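Local coordinates for protein cytochrome P450 (CYP102L1) (PDB 6N6Q) that probably acts as a haem-dependent monooxygenase, a phage-encoded cytochrome P450 that holds its iron in protoporphyrin IX, at residues A[373-378]-A[406-411]; A[47-52]-A[60-65]. One frame throughout, in Å; residues are numbered along the deposited sequence.

Contact 1. Residues A[373-378]-A[406-411]; sequences VNLHAA and PHIYKP. With HEM (protoporphyrin IX containing Fe), chain E.
Apolar packing joins Leu-375 and Ala-378, one turn apart on the helix that starts at 375, to the extended chain 406-411. Leu-375 sends both methyls at the peptide after Lys-410: CD1 lies 3.2 Å from Lys-410 O, while CD2 spans to Ile-408 CG2 at 4.2 Å and also meets the first carbon of the Lys-410 side chain. Ala-378 meets the branch point of Ile-408, CB to CB 3.9 Å. With CG1 of Ile-408 opposite its own carbonyl carbon (chi1 -64°), the CG2 methyl is the branch turned to Leu-375 and Ala-378, and the ethyl arm leads away towards the start of helix 65-71; Ile-68 of that helix also touches the Ile-408 side chain.

No hydrogen bond crosses directly between the segments. Asn-374 instead works within its own, as the N-cap: OD1 accepts from Ala-377 N at 3.0 Å, the N-H approaching from above the amide plane, and so closes the first turn on which the two apolar side chains sit. Polar bridging comes from neighbours: Trp-384 NE1 bonds Ile-408 O and, weakly, Ala-378 O, and His-379, next along the helix, is bonded through NE2 to Lys-410 N.

Towards the cofactor, Pro-411 O reaches haem methyl CMB at 3.5 Å. The arrangement is that of the P450 fold where the meander loop, leading to the haem-binding loop, packs against the short helix that follows strand 370-374.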
# COMPACT_ATOMS: atom_id res chain seq x y z
N VAL A 373 2.90 -16.24 1.17
CA VAL A 373 1.64 -16.32 0.46
C VAL A 373 1.74 -15.41 -0.76
O VAL A 373 1.85 -14.19 -0.62
CB VAL A 373 0.45 -15.93 1.35
CG1 VAL A 373 -0.82 -15.85 0.53
CG2 VAL A 373 0.30 -16.92 2.49
N ASN A 374 1.73 -16.00 -1.95
CA ASN A 374 1.85 -15.25 -3.20
C ASN A 374 0.45 -14.80 -3.61
O ASN A 374 -0.30 -15.55 -4.24
CB ASN A 374 2.50 -16.10 -4.28
CG ASN A 374 2.87 -15.30 -5.52
OD1 ASN A 374 2.28 -14.26 -5.81
ND2 ASN A 374 3.86 -15.79 -6.27
N LEU A 375 0.10 -13.56 -3.25
CA LEU A 375 -1.23 -13.04 -3.59
C LEU A 375 -1.38 -12.83 -5.09
O LEU A 375 -2.45 -13.09 -5.65
CB LEU A 375 -1.49 -11.73 -2.84
CG LEU A 375 -1.75 -11.82 -1.34
CD1 LEU A 375 -1.73 -10.43 -0.74
CD2 LEU A 375 -3.08 -12.50 -1.07
N HIS A 376 -0.32 -12.36 -5.75
CA HIS A 376 -0.40 -12.12 -7.19
C HIS A 376 -0.73 -13.40 -7.95
O HIS A 376 -1.50 -13.38 -8.91
CB HIS A 376 0.90 -11.52 -7.70
CG HIS A 376 1.00 -11.48 -9.20
ND1 HIS A 376 1.93 -12.22 -9.90
CD2 HIS A 376 0.28 -10.81 -10.12
CE1 HIS A 376 1.78 -11.99 -11.19
NE2 HIS A 376 0.78 -11.14 -11.35
N ALA A 377 -0.15 -14.52 -7.52
CA ALA A 377 -0.49 -15.79 -8.15
C ALA A 377 -1.87 -16.27 -7.73
O ALA A 377 -2.62 -16.82 -8.55
CB ALA A 377 0.57 -16.84 -7.81
N ALA A 378 -2.23 -16.05 -6.47
CA ALA A 378 -3.53 -16.50 -5.98
C ALA A 378 -4.67 -15.67 -6.56
O ALA A 378 -5.75 -16.20 -6.83
CB ALA A 378 -3.56 -16.46 -4.45
N PRO A 406 -13.54 -22.19 -3.90
CA PRO A 406 -12.24 -21.91 -3.27
C PRO A 406 -11.40 -20.91 -4.06
O PRO A 406 -10.88 -21.24 -5.13
CB PRO A 406 -11.57 -23.28 -3.22
CG PRO A 406 -12.69 -24.27 -3.35
CD PRO A 406 -13.69 -23.61 -4.24
N HIS A 407 -11.27 -19.70 -3.54
CA HIS A 407 -10.46 -18.67 -4.17
C HIS A 407 -9.98 -17.70 -3.10
O HIS A 407 -10.64 -17.50 -2.08
CB HIS A 407 -11.23 -17.93 -5.27
CG HIS A 407 -12.33 -17.06 -4.74
ND1 HIS A 407 -13.57 -17.57 -4.38
CD2 HIS A 407 -12.40 -15.73 -4.52
CE1 HIS A 407 -14.34 -16.58 -3.96
NE2 HIS A 407 -13.65 -15.46 -4.03
N ILE A 408 -8.82 -17.09 -3.35
CA ILE A 408 -8.18 -16.19 -2.40
C ILE A 408 -8.27 -14.77 -2.93
O ILE A 408 -7.98 -14.52 -4.11
CB ILE A 408 -6.72 -16.59 -2.13
CG1 ILE A 408 -6.66 -17.96 -1.46
CG2 ILE A 408 -6.02 -15.54 -1.28
CD1 ILE A 408 -7.37 -18.02 -0.13
N TYR A 409 -8.67 -13.84 -2.07
CA TYR A 409 -8.64 -12.41 -2.38
C TYR A 409 -8.39 -11.66 -1.07
O TYR A 409 -9.33 -11.26 -0.38
CB TYR A 409 -9.92 -11.94 -3.06
CG TYR A 409 -9.90 -10.47 -3.40
CD1 TYR A 409 -9.11 -9.98 -4.43
CD2 TYR A 409 -10.67 -9.57 -2.68
CE1 TYR A 409 -9.08 -8.64 -4.74
CE2 TYR A 409 -10.66 -8.22 -2.98
CZ TYR A 409 -9.86 -7.76 -4.01
OH TYR A 409 -9.84 -6.42 -4.32
N LYS A 410 -7.11 -11.48 -0.74
CA LYS A 410 -6.71 -10.81 0.50
C LYS A 410 -5.66 -9.75 0.20
O LYS A 410 -4.51 -9.86 0.64
CB LYS A 410 -6.17 -11.83 1.51
CG LYS A 410 -7.18 -12.89 1.93
CD LYS A 410 -8.33 -12.27 2.70
CE LYS A 410 -9.27 -13.35 3.22
NZ LYS A 410 -10.28 -12.80 4.16
N PRO A 411 -6.03 -8.69 -0.53
CA PRO A 411 -5.04 -7.64 -0.84
C PRO A 411 -4.58 -6.87 0.38
O PRO A 411 -3.56 -6.17 0.29
CB PRO A 411 -5.78 -6.74 -1.83
CG PRO A 411 -7.22 -6.94 -1.50
CD PRO A 411 -7.36 -8.37 -1.08
CHA HEM E . -0.38 -3.84 6.75
CHB HEM E . -1.61 -3.66 2.05
CHC HEM E . -2.68 1.07 2.52
CHD HEM E . -0.74 1.02 6.97
C1A HEM E . -0.64 -4.22 5.45
C2A HEM E . -0.54 -5.56 4.90
C3A HEM E . -0.88 -5.51 3.61
C4A HEM E . -1.21 -4.14 3.29
CMA HEM E . -0.91 -6.71 2.65
CAA HEM E . -0.12 -6.84 5.66
CBA HEM E . 1.41 -6.94 5.62
CGA HEM E . 1.87 -8.25 6.19
O1A HEM E . 1.01 -9.12 6.49
O2A HEM E . 3.11 -8.43 6.34
C1B HEM E . -2.06 -2.38 1.78
C2B HEM E . -2.69 -1.94 0.55
C3B HEM E . -2.98 -0.63 0.67
C4B HEM E . -2.55 -0.21 1.99
CMB HEM E . -2.93 -2.88 -0.65
CAB HEM E . -3.66 0.34 -0.33
CBB HEM E . -4.05 0.01 -1.57
C1C HEM E . -2.28 1.48 3.77
C2C HEM E . -2.48 2.79 4.36
C3C HEM E . -1.95 2.79 5.58
C4C HEM E . -1.39 1.47 5.83
CMC HEM E . -3.17 3.99 3.69
CAC HEM E . -1.97 4.03 6.51
CBC HEM E . -1.47 4.02 7.75
C1D HEM E . -0.48 -0.30 7.31
C2D HEM E . 0.07 -0.77 8.57
C3D HEM E . 0.17 -2.10 8.51
C4D HEM E . -0.32 -2.53 7.21
CMD HEM E . 0.48 0.12 9.77
CAD HEM E . 0.71 -3.03 9.63
CBD HEM E . -0.41 -3.35 10.62
CGD HEM E . 0.09 -4.33 11.65
O1D HEM E . -0.41 -4.28 12.81
O2D HEM E . 0.99 -5.15 11.33
NA HEM E . -1.05 -3.38 4.43
NB HEM E . -2.00 -1.30 2.64
NC HEM E . -1.61 0.70 4.70
ND HEM E . -0.71 -1.40 6.51
FE HEM E . -1.21 -1.31 4.52

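Contact 2. Residues A[47-52]-A[60-65]; sequences DGIFEQ and VVVDGP
A beta hairpin at the margin of the P450 sheet pairs strand 49-53 with strand 58-62. Its hydrogen-bonded pair is Phe-50 with Val-61, where Phe-50 N donates to Val-61 O at 3.2 Å and Val-61 N returns a bond of 3.0 Å to Phe-50 O. Beyond the strand ends Gly-48 O takes Asp-63 N at 3.0 Å, from well above its carbonyl plane, and a weak bond from Gly-64 N. The two glycines pass closely, CA to CA 4.0 Å, with no side chain between them.

On one face, Ile-49 lays its CG1 arm, anti to the backbone N (chi1 -169°), over the paired strand: CG1 is 3.7 Å from Val-60 CG1 and 4.0 Å from Val-62 CG2. On the other face Phe-50 folds back over Val-61, its chi1 of 58° setting CG between N and the carbonyl carbon. Val-61 CB stands over the ring, displaced towards the rim at CZ, in a CH-pi contact 3.9 Å from the centroid; the carboxylate atom Asp-63 OD2 lies by the ring edge. Gly-64 occupies the N-cap position of helix 65-71, so the antiparallel hairpin at the edge of the P450 sheet passes, through Asp-63 and Gly-64, into that helix.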
# COMPACT_ATOMS: atom_id res chain seq x y z
N ASP A 47 1.83 -27.67 -7.59
CA ASP A 47 0.46 -27.90 -7.15
C ASP A 47 0.08 -27.04 -5.95
O ASP A 47 -0.64 -27.48 -5.05
CB ASP A 47 0.23 -29.37 -6.83
CG ASP A 47 -0.11 -30.19 -8.06
OD1 ASP A 47 -0.90 -29.70 -8.89
OD2 ASP A 47 0.41 -31.31 -8.20
N GLY A 48 0.56 -25.79 -5.91
CA GLY A 48 0.15 -24.85 -4.89
C GLY A 48 1.19 -24.55 -3.82
O GLY A 48 0.94 -23.68 -2.98
N ILE A 49 2.33 -25.24 -3.82
CA ILE A 49 3.38 -24.99 -2.84
C ILE A 49 4.67 -25.60 -3.36
O ILE A 49 4.66 -26.64 -4.02
CB ILE A 49 2.99 -25.55 -1.44
CG1 ILE A 49 3.96 -25.05 -0.37
CG2 ILE A 49 2.92 -27.06 -1.47
CD1 ILE A 49 3.59 -25.47 1.03
N PHE A 50 5.79 -24.94 -3.07
CA PHE A 50 7.09 -25.32 -3.60
C PHE A 50 8.16 -24.49 -2.91
O PHE A 50 7.87 -23.67 -2.03
CB PHE A 50 7.14 -25.14 -5.12
CG PHE A 50 6.85 -23.73 -5.57
CD1 PHE A 50 5.55 -23.30 -5.74
CD2 PHE A 50 7.89 -22.84 -5.81
CE1 PHE A 50 5.28 -22.01 -6.14
CE2 PHE A 50 7.62 -21.54 -6.22
CZ PHE A 50 6.32 -21.13 -6.39
N GLU A 51 9.41 -24.71 -3.31
CA GLU A 51 10.56 -23.94 -2.85
C GLU A 51 11.19 -23.21 -4.02
O GLU A 51 11.08 -23.62 -5.18
CB GLU A 51 11.62 -24.84 -2.19
CG GLU A 51 11.22 -25.46 -0.87
CD GLU A 51 12.34 -26.32 -0.29
OE1 GLU A 51 13.10 -26.91 -1.09
OE2 GLU A 51 12.46 -26.39 0.95
N GLN A 52 11.89 -22.11 -3.71
CA GLN A 52 12.57 -21.34 -4.74
C GLN A 52 13.59 -20.41 -4.10
O GLN A 52 13.30 -19.77 -3.08
CB GLN A 52 11.58 -20.53 -5.58
CG GLN A 52 12.22 -19.83 -6.76
CD GLN A 52 12.90 -20.81 -7.70
OE1 GLN A 52 12.36 -21.87 -8.00
NE2 GLN A 52 14.09 -20.46 -8.16
N VAL A 60 9.50 -20.99 0.97
CA VAL A 60 8.37 -21.85 0.65
C VAL A 60 7.23 -20.95 0.17
O VAL A 60 6.66 -20.19 0.96
CB VAL A 60 7.93 -22.70 1.85
CG1 VAL A 60 6.72 -23.54 1.50
CG2 VAL A 60 9.09 -23.57 2.33
N VAL A 61 6.92 -21.02 -1.12
CA VAL A 61 5.89 -20.19 -1.73
C VAL A 61 4.59 -20.97 -1.75
O VAL A 61 4.55 -22.12 -2.21
CB VAL A 61 6.30 -19.75 -3.14
CG1 VAL A 61 5.22 -18.88 -3.76
CG2 VAL A 61 7.63 -19.02 -3.11
N VAL A 62 3.51 -20.35 -1.27
CA VAL A 62 2.18 -20.94 -1.29
C VAL A 62 1.30 -20.07 -2.18
O VAL A 62 1.15 -18.87 -1.93
CB VAL A 62 1.58 -21.04 0.13
CG1 VAL A 62 0.32 -21.88 0.11
CG2 VAL A 62 2.60 -21.62 1.09
N ASP A 63 0.74 -20.68 -3.23
CA ASP A 63 -0.13 -19.96 -4.15
C ASP A 63 -1.40 -20.73 -4.48
O ASP A 63 -2.10 -20.37 -5.44
CB ASP A 63 0.62 -19.61 -5.45
CG ASP A 63 1.14 -20.84 -6.18
OD1 ASP A 63 1.12 -21.93 -5.59
OD2 ASP A 63 1.57 -20.70 -7.34
N GLY A 64 -1.73 -21.78 -3.72
CA GLY A 64 -2.93 -22.55 -3.95
C GLY A 64 -4.06 -22.14 -3.04
O GLY A 64 -3.85 -21.82 -1.86
N PRO A 65 -5.29 -22.15 -3.56
CA PRO A 65 -6.42 -21.63 -2.77
C PRO A 65 -6.66 -22.38 -1.47
O PRO A 65 -6.79 -21.74 -0.41
CB PRO A 65 -7.61 -21.77 -3.74
CG PRO A 65 -6.99 -21.77 -5.10
CD PRO A 65 -5.68 -22.49 -4.94

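Overall arrangement
Along the chain the hairpin of contact 2 comes first and is complete before contact 1 begins; their centres lie only about 11 Å apart despite some 300 residues between them, on the same side of the molecule. One mixed sheet unites them, because strand 58-62 runs parallel to strand 370-374, and Asn-374 N is probably hydrogen-bonded to Val-62 O at 2.9 Å. Helix 65-71, which follows the hairpin, packs on both: Leu-67 and Ile-68 on the hairpin side, Ile-68 again on the residues of contact 1. As a worked case, the pair illustrates how a local hairpin and a strand some 300 residues later share one sheet, leading from the outer strand 49-53 inward to the loop that touches the haem.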